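Local coordinates for protein pectate lyase/Amb allergen (Acidovorax citrulli, PDB 4HWV) that probably cleaves pectate by beta-elimination as a secreted, calcium-binding polysaccharide lyase of family 1, built as a right-handed parallel beta-helix, at residues A[204-210]-A[274-278]; A[245-251]-A[298-302]; A[399-405]-A[442-448]. All blocks are in the same frame, centred on the assembly; numbering follows the deposited sequence.

Contact 1: residues A[204-210]-A[274-278]. With CA (calcium ion), chain C.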
# COMPACT_ATOMS: atom_id res chain seq x y z
N ASP A 204 8.19 -3.13 4.02
CA ASP A 204 8.62 -2.31 2.89
C ASP A 204 10.05 -1.81 3.02
O ASP A 204 10.30 -0.60 3.17
CB ASP A 204 7.63 -1.16 2.69
CG ASP A 204 7.85 -0.40 1.39
OD1 ASP A 204 8.51 -0.92 0.47
OD2 ASP A 204 7.35 0.73 1.30
N ALA A 205 11.00 -2.75 2.95
CA ALA A 205 12.42 -2.39 2.89
C ALA A 205 12.70 -1.96 1.46
O ALA A 205 12.99 -2.78 0.59
CB ALA A 205 13.28 -3.58 3.30
N PHE A 206 12.57 -0.66 1.22
CA PHE A 206 12.49 -0.09 -0.13
C PHE A 206 13.81 0.58 -0.49
O PHE A 206 14.35 1.40 0.26
CB PHE A 206 11.37 0.95 -0.13
CG PHE A 206 10.96 1.44 -1.50
CD1 PHE A 206 9.88 0.87 -2.16
CD2 PHE A 206 11.65 2.50 -2.11
CE1 PHE A 206 9.47 1.34 -3.41
CE2 PHE A 206 11.25 2.98 -3.36
CZ PHE A 206 10.16 2.40 -4.02
N ASP A 207 14.34 0.21 -1.65
CA ASP A 207 15.59 0.77 -2.15
C ASP A 207 15.23 1.82 -3.19
O ASP A 207 14.65 1.51 -4.23
CB ASP A 207 16.39 -0.38 -2.78
CG ASP A 207 17.78 0.00 -3.21
OD1 ASP A 207 18.06 1.20 -3.47
OD2 ASP A 207 18.63 -0.92 -3.29
N ASP A 208 15.55 3.07 -2.88
CA ASP A 208 15.27 4.16 -3.80
C ASP A 208 16.23 4.26 -4.97
O ASP A 208 16.00 5.07 -5.87
CB ASP A 208 15.25 5.48 -3.04
CG ASP A 208 13.95 5.68 -2.33
OD1 ASP A 208 12.92 5.84 -3.01
OD2 ASP A 208 13.95 5.67 -1.09
N PHE A 209 17.27 3.42 -4.97
CA PHE A 209 18.32 3.49 -5.99
C PHE A 209 18.66 2.10 -6.53
O PHE A 209 19.81 1.67 -6.47
CB PHE A 209 19.54 4.22 -5.42
CG PHE A 209 19.22 5.64 -5.04
CD1 PHE A 209 19.11 6.62 -6.03
CD2 PHE A 209 18.95 5.98 -3.72
CE1 PHE A 209 18.73 7.90 -5.71
CE2 PHE A 209 18.57 7.28 -3.39
CZ PHE A 209 18.46 8.24 -4.40
N PRO A 210 17.66 1.40 -7.08
CA PRO A 210 17.95 0.09 -7.68
C PRO A 210 18.95 0.23 -8.82
O PRO A 210 18.98 1.26 -9.51
CB PRO A 210 16.59 -0.37 -8.20
CG PRO A 210 15.86 0.90 -8.45
CD PRO A 210 16.27 1.83 -7.36
N VAL A 274 11.07 -2.33 -12.36
CA VAL A 274 12.04 -1.69 -11.50
C VAL A 274 11.79 -2.19 -10.08
O VAL A 274 10.94 -1.68 -9.35
CB VAL A 274 11.95 -0.16 -11.58
CG1 VAL A 274 13.02 0.48 -10.71
CG2 VAL A 274 12.12 0.34 -13.03
N GLN A 275 12.56 -3.20 -9.72
CA GLN A 275 12.41 -3.90 -8.44
C GLN A 275 13.08 -3.12 -7.33
O GLN A 275 14.31 -2.97 -7.32
CB GLN A 275 13.04 -5.30 -8.58
CG GLN A 275 13.01 -6.15 -7.32
CD GLN A 275 11.61 -6.28 -6.74
OE1 GLN A 275 11.20 -5.50 -5.87
NE2 GLN A 275 10.86 -7.27 -7.23
N HIS A 276 12.27 -2.60 -6.41
CA HIS A 276 12.75 -1.81 -5.29
C HIS A 276 12.93 -2.63 -4.00
O HIS A 276 13.36 -2.08 -2.98
CB HIS A 276 11.77 -0.67 -5.01
CG HIS A 276 11.74 0.38 -6.09
ND1 HIS A 276 12.63 1.43 -6.14
CD2 HIS A 276 10.89 0.55 -7.13
CE1 HIS A 276 12.35 2.19 -7.19
NE2 HIS A 276 11.30 1.68 -7.80
N HIS A 277 12.58 -3.92 -4.05
CA HIS A 277 12.70 -4.77 -2.87
C HIS A 277 13.73 -5.86 -3.10
O HIS A 277 14.13 -6.13 -4.24
CB HIS A 277 11.36 -5.41 -2.54
CG HIS A 277 10.31 -4.40 -2.20
ND1 HIS A 277 9.21 -4.17 -3.01
CD2 HIS A 277 10.21 -3.54 -1.17
CE1 HIS A 277 8.46 -3.23 -2.46
NE2 HIS A 277 9.05 -2.82 -1.35
N ASP A 278 14.14 -6.50 -2.02
CA ASP A 278 15.01 -7.65 -2.13
C ASP A 278 14.32 -8.78 -1.35
O ASP A 278 13.22 -9.18 -1.73
CB ASP A 278 16.45 -7.37 -1.65
CG ASP A 278 17.43 -8.42 -2.14
OD1 ASP A 278 17.26 -8.88 -3.28
OD2 ASP A 278 18.36 -8.78 -1.39
CA CA C . 18.94 -9.91 0.68
O HOH W 1 20.78 -10.71 -1.06
O HOH W 2 21.15 -11.07 1.65
O HOH W 3 20.51 -7.78 0.74
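His276 lays its imidazole over the ring of Phe206 in an offset stack, the centroids 4.3 Å apart and the planes only 9° from parallel. The two side chains extend in a common direction, each reaching out of a loop of the beta-helix. Followed outward, His276 begins with CB over the Phe206 face, a CH-pi contact 3.6 Å from the ring centroid. Its CG comes next, 3.3 Å from Phe206 CZ, the closest approach of the two rings. With CG beside the backbone N (chi1 -68°), ND1 is carried to the carbonyl of Asp207, and the bond from His276 ND1 to Asp207 O is 2.8 Å long, nearly straight and in the plane of the imidazole. Beyond ND1, His276 CE1 comes within 3.9 Å of Pro210 CG, which also meets Val274 CG1. CD2 and NE2 complete the ring, both nearest Phe206 CZ, with His276 NE2 4.0 Å from it; Phe254 meets the imidazole edge-to-face. The backbone closes the pair: Asp207 N donates to His276 O, so these two residues are joined in both directions.

His277 is placed differently. Its NE2 donates to Asp204 OD1 at 2.7 Å, with the oxygen in the imidazole plane and the carboxylate turned 59° from it, while the edge of Phe206 faces this second ring. Asp251 takes the other nitrogen, ND1, and Arg249 forms a salt bridge with Asp204 OD2. One residue on, Asp278 OD2 binds the calcium ion at 2.4 Å, alongside Asp227, Asp282 and waters.

The two ring N-H groups used here are therefore spent on fixed acceptors within the protein. Bonded at both nitrogens to carboxylates, His277 has its ring rotation fixed, right beside the calcium ligand Asp278.

Contact 2: residues A[245-251]-A[298-302]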
# COMPACT_ATOMS: atom_id res chain seq x y z
N SER A 245 5.87 -7.71 5.10
CA SER A 245 5.26 -7.48 3.79
C SER A 245 5.95 -6.32 3.08
O SER A 245 6.79 -5.63 3.68
CB SER A 245 3.78 -7.12 3.92
OG SER A 245 3.64 -5.82 4.43
N ASP A 246 5.56 -6.07 1.83
CA ASP A 246 6.02 -4.88 1.12
C ASP A 246 5.19 -3.64 1.45
O ASP A 246 5.25 -2.63 0.72
CB ASP A 246 6.03 -5.12 -0.39
CG ASP A 246 7.16 -6.03 -0.83
OD1 ASP A 246 8.07 -6.30 0.01
OD2 ASP A 246 7.16 -6.46 -2.01
N GLY A 247 4.42 -3.68 2.55
CA GLY A 247 3.60 -2.55 2.91
C GLY A 247 2.69 -2.14 1.78
O GLY A 247 2.13 -2.99 1.08
N ASP A 248 2.56 -0.83 1.55
CA ASP A 248 1.65 -0.34 0.52
C ASP A 248 2.40 0.11 -0.74
O ASP A 248 1.84 0.87 -1.53
CB ASP A 248 0.74 0.77 1.06
CG ASP A 248 1.49 2.06 1.30
OD1 ASP A 248 2.74 2.02 1.41
OD2 ASP A 248 0.83 3.13 1.37
N ARG A 249 3.64 -0.34 -0.93
CA ARG A 249 4.34 -0.13 -2.19
C ARG A 249 4.61 -1.48 -2.83
O ARG A 249 5.74 -2.00 -2.79
CB ARG A 249 5.63 0.67 -1.99
CG ARG A 249 5.35 2.16 -1.78
CD ARG A 249 6.62 3.01 -1.77
NE ARG A 249 7.42 2.72 -0.58
CZ ARG A 249 8.48 3.42 -0.21
NH1 ARG A 249 8.93 4.44 -0.96
NH2 ARG A 249 9.09 3.12 0.92
N HIS A 250 3.58 -2.06 -3.42
CA HIS A 250 3.73 -3.34 -4.11
C HIS A 250 4.49 -3.16 -5.41
O HIS A 250 4.40 -2.10 -6.07
CB HIS A 250 2.36 -3.95 -4.41
CG HIS A 250 1.64 -4.43 -3.19
ND1 HIS A 250 0.46 -5.13 -3.26
CD2 HIS A 250 1.95 -4.34 -1.88
CE1 HIS A 250 0.06 -5.44 -2.04
NE2 HIS A 250 0.96 -4.98 -1.18
N ASP A 251 5.20 -4.21 -5.81
CA ASP A 251 6.02 -4.17 -7.01
C ASP A 251 5.25 -3.81 -8.27
O ASP A 251 5.80 -3.22 -9.20
CB ASP A 251 6.70 -5.52 -7.23
CG ASP A 251 7.68 -5.86 -6.13
OD1 ASP A 251 8.02 -4.98 -5.32
OD2 ASP A 251 8.10 -7.03 -6.09
N HIS A 298 3.60 -11.75 3.79
CA HIS A 298 2.64 -11.53 2.70
C HIS A 298 3.07 -10.45 1.74
O HIS A 298 3.75 -9.50 2.13
CB HIS A 298 1.21 -11.30 3.22
CG HIS A 298 1.00 -10.01 3.99
ND1 HIS A 298 0.59 -8.84 3.38
CD2 HIS A 298 1.08 -9.74 5.31
CE1 HIS A 298 0.44 -7.90 4.30
NE2 HIS A 298 0.74 -8.42 5.48
N ASP A 299 2.67 -10.60 0.48
CA ASP A 299 2.78 -9.53 -0.51
C ASP A 299 4.23 -9.11 -0.76
O ASP A 299 4.70 -8.03 -0.38
CB ASP A 299 1.90 -8.34 -0.12
CG ASP A 299 0.43 -8.70 -0.19
OD1 ASP A 299 -0.07 -8.94 -1.30
OD2 ASP A 299 -0.21 -8.82 0.86
N HIS A 300 4.94 -9.99 -1.46
CA HIS A 300 6.35 -9.79 -1.72
C HIS A 300 6.78 -10.78 -2.79
O HIS A 300 6.16 -11.85 -2.93
CB HIS A 300 7.14 -10.01 -0.43
CG HIS A 300 8.61 -9.82 -0.58
ND1 HIS A 300 9.22 -8.59 -0.41
CD2 HIS A 300 9.59 -10.71 -0.87
CE1 HIS A 300 10.52 -8.73 -0.61
NE2 HIS A 300 10.77 -10.00 -0.88
N ASP A 301 7.81 -10.42 -3.56
CA ASP A 301 8.27 -11.27 -4.64
C ASP A 301 9.22 -12.38 -4.13
O ASP A 301 8.79 -13.53 -3.95
CB ASP A 301 8.92 -10.40 -5.74
CG ASP A 301 9.27 -11.18 -6.97
OD1 ASP A 301 9.31 -12.43 -6.93
OD2 ASP A 301 9.51 -10.53 -8.01
N LYS A 302 10.48 -12.04 -3.88
CA LYS A 302 11.51 -13.03 -3.55
C LYS A 302 11.65 -13.13 -2.04
O LYS A 302 12.34 -12.32 -1.41
CB LYS A 302 12.83 -12.65 -4.20
CG LYS A 302 12.70 -12.59 -5.72
CD LYS A 302 13.92 -12.01 -6.40
CE LYS A 302 13.67 -11.85 -7.90
NZ LYS A 302 14.81 -11.17 -8.60
O HOH W 4 9.01 -7.78 -3.60
O HOH W 5 7.42 -8.70 -8.20
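Asp246 and His300 meet through a His-carboxylate hydrogen bond where the loop after strand 243-245 packs against the neighbouring parallel strand 296-300 of the beta-helix. His300 ND1 donates to Asp246 OD1 at 2.6 Å, almost straight (173°). The oxygen lies in the imidazole plane and is met on its syn side but 26° out of the carboxylate plane, the carboxylate being turned 68° against the ring. The backbone N of the same aspartate donates to Asp299 O, so Asp246 grips the second segment by main chain and side chain together.

Beside it, Ser245 CB sits over the face of the His298 ring, 3.6 Å from its centroid. That ring is fixed from its edge, since His298 ND1 donates to Asp299 OD2 on the anti lone pair. Ser245 OG turns back to accept from Gly247 N, an ST turn that leads into the type II' turn from Asp246 to Arg249.

Further out, His250 passes close to Asp299, but its ND1 bonds to Asp362, and Asp299 OD1 takes Asn333. His300 NE2 makes a bent bond to Lys302 O and also packs close to Asp278 O, whose side chain binds calcium. Asp251 pairs chiefly with His277 and Asp301 with Gln336; Asp251 OD2 and Asp301 OD2, 4.2 Å apart, are bridged by one water. A second water donates to Asp246 OD2 and Asp251 OD2 and accepts from Asp301 N at 2.9 Å.

Contact 3: residues A[399-405]-A[442-448]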
# COMPACT_ATOMS: atom_id res chain seq x y z
N ALA A 399 7.34 -27.29 -5.90
CA ALA A 399 8.75 -27.56 -5.62
C ALA A 399 9.50 -27.75 -6.92
O ALA A 399 8.98 -28.37 -7.85
CB ALA A 399 8.89 -28.80 -4.75
N ASN A 400 10.72 -27.25 -6.96
CA ASN A 400 11.61 -27.44 -8.11
C ASN A 400 13.06 -27.53 -7.64
O ASN A 400 13.32 -27.47 -6.44
CB ASN A 400 11.40 -26.35 -9.18
CG ASN A 400 11.74 -24.96 -8.69
OD1 ASN A 400 12.01 -24.75 -7.53
ND2 ASN A 400 11.66 -23.99 -9.58
N ALA A 401 13.99 -27.69 -8.57
CA ALA A 401 15.40 -27.87 -8.24
C ALA A 401 16.28 -27.04 -9.15
O ALA A 401 15.95 -26.84 -10.32
CB ALA A 401 15.78 -29.33 -8.34
N ARG A 402 17.39 -26.56 -8.60
CA ARG A 402 18.39 -25.79 -9.34
C ARG A 402 19.77 -26.30 -8.91
O ARG A 402 20.34 -25.80 -7.92
CB ARG A 402 18.25 -24.30 -9.03
CG ARG A 402 16.94 -23.70 -9.47
CD ARG A 402 16.83 -23.68 -10.97
NE ARG A 402 15.62 -23.01 -11.43
CZ ARG A 402 14.50 -23.64 -11.80
NH1 ARG A 402 14.39 -24.96 -11.73
NH2 ARG A 402 13.47 -22.93 -12.24
N ILE A 403 20.29 -27.29 -9.63
CA ILE A 403 21.51 -27.99 -9.21
C ILE A 403 22.45 -28.14 -10.40
O ILE A 403 22.00 -28.39 -11.53
CB ILE A 403 21.22 -29.43 -8.69
CG1 ILE A 403 20.18 -29.45 -7.56
CG2 ILE A 403 22.52 -30.16 -8.24
CD1 ILE A 403 19.56 -30.82 -7.37
N SER A 404 23.75 -28.00 -10.11
CA SER A 404 24.85 -28.19 -11.07
C SER A 404 25.84 -29.21 -10.53
O SER A 404 26.37 -29.03 -9.43
CB SER A 404 25.60 -26.86 -11.27
OG SER A 404 26.88 -27.07 -11.87
N ALA A 405 26.15 -30.26 -11.31
CA ALA A 405 27.11 -31.27 -10.87
C ALA A 405 28.53 -30.77 -10.75
O ALA A 405 29.30 -31.28 -9.93
CB ALA A 405 27.08 -32.46 -11.82
N VAL A 442 10.40 -32.79 -7.74
CA VAL A 442 11.80 -32.40 -7.65
C VAL A 442 12.68 -33.30 -8.52
O VAL A 442 13.59 -32.81 -9.20
CB VAL A 442 12.26 -32.36 -6.17
CG1 VAL A 442 13.79 -32.25 -6.06
CG2 VAL A 442 11.56 -31.19 -5.47
N ARG A 443 12.39 -34.60 -8.52
CA ARG A 443 13.16 -35.54 -9.32
C ARG A 443 13.04 -35.23 -10.82
O ARG A 443 14.02 -35.35 -11.55
CB ARG A 443 12.75 -36.99 -9.04
CG ARG A 443 13.07 -37.48 -7.63
CD ARG A 443 13.01 -39.00 -7.56
NE ARG A 443 11.83 -39.54 -8.22
CZ ARG A 443 10.67 -39.80 -7.62
NH1 ARG A 443 10.54 -39.59 -6.31
NH2 ARG A 443 9.65 -40.29 -8.31
N TRP A 444 11.85 -34.84 -11.27
CA TRP A 444 11.70 -34.48 -12.68
C TRP A 444 12.39 -33.15 -12.96
O TRP A 444 12.86 -32.91 -14.08
CB TRP A 444 10.23 -34.38 -13.06
CG TRP A 444 9.62 -35.69 -13.40
CD1 TRP A 444 8.60 -36.31 -12.75
CD2 TRP A 444 10.00 -36.57 -14.47
NE1 TRP A 444 8.29 -37.51 -13.36
CE2 TRP A 444 9.14 -37.69 -14.42
CE3 TRP A 444 10.97 -36.50 -15.49
CZ2 TRP A 444 9.23 -38.74 -15.34
CZ3 TRP A 444 11.05 -37.55 -16.39
CH2 TRP A 444 10.19 -38.65 -16.31
N SER A 445 12.42 -32.25 -11.98
CA SER A 445 13.10 -30.97 -12.16
C SER A 445 14.61 -31.14 -12.35
O SER A 445 15.21 -30.50 -13.21
CB SER A 445 12.78 -30.06 -10.96
OG SER A 445 13.33 -28.77 -11.14
N SER A 446 15.22 -32.02 -11.56
CA SER A 446 16.65 -32.33 -11.70
C SER A 446 16.93 -33.76 -11.31
O SER A 446 16.62 -34.19 -10.20
CB SER A 446 17.51 -31.44 -10.80
OG SER A 446 18.88 -31.83 -10.90
N ALA A 447 17.56 -34.49 -12.22
CA ALA A 447 18.02 -35.84 -11.95
C ALA A 447 19.26 -35.87 -11.05
O ALA A 447 19.79 -36.95 -10.77
CB ALA A 447 18.32 -36.56 -13.27
N LEU A 448 19.74 -34.71 -10.61
CA LEU A 448 20.94 -34.67 -9.78
C LEU A 448 20.61 -34.66 -8.30
O LEU A 448 21.51 -34.75 -7.47
CB LEU A 448 21.80 -33.45 -10.14
CG LEU A 448 22.25 -33.44 -11.60
CD1 LEU A 448 23.04 -32.17 -11.81
CD2 LEU A 448 23.05 -34.67 -12.00
O HOH W 6 15.81 -27.88 -12.90
O HOH W 7 12.55 -27.08 -13.01
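Strand 399-401 and the chain following it run past the last turn of helix 438-445 and its exit, with Asn400 nearest Val442, Ala401 nearest Ser445 and Ile403 nearest Leu448. Ser445 supplies the direct polar link. Its OG stands opposite the backbone N across the CA-CB bond (chi1 -175°), which carries it to the strand, where Ala401 N donates to Ser445 OG at 2.9 Å. Two waters support the junction: one donates to both Ala401 O and Ser445 O, and the other joins Ser445 OG to Arg402 NH1. The guanidinium folds back over its own strand, NH1 donating to Ala401 O from above the carbonyl plane.

The remainder is mostly apolar. Val442 CG2 touches Ala399 CB at 3.7 Å, and Ala401 CB rests against Ser446 CB at the same distance. Ile403 splits its branches, CD1 meeting Ser446 OG and CG2 meeting Leu448 CB at 3.9 Å, the two side chains running antiparallel alongside each other. Leu448 CD1 goes on to Ala405, at the start of helix 405-414. Ser446 OG accepts from Leu448 N at 3.0 Å, an ST turn just where the helix ends. Leu371 of strand 369-371 and Phe424 of strand 423-427 also touch Val442. Here a short helix lies against the outermost strand of a parallel sheet, 302-306 to 399-401, in the right-handed beta-helix fold of this lyase family.

In the fold
Contacts 1 and 2 lie together near the middle of the beta-helix, their centres 10 Å apart, and their segments alternate along the chain: 204-210, 245-251, 274-278, 298-302. Strands 201-203, 243-245 and 296-300, neighbours in parallel pairing, lead into or carry three of these segments. A hydrogen bond and a salt bridge join the two contacts, so loops close to the calcium site are tied to one another. Contact 3 comes later in the chain and stands apart, about 28 Å from contact 2 and 30 Å from contact 1 between centres. It joins strand 399-401 to helix 438-445, away from the metal.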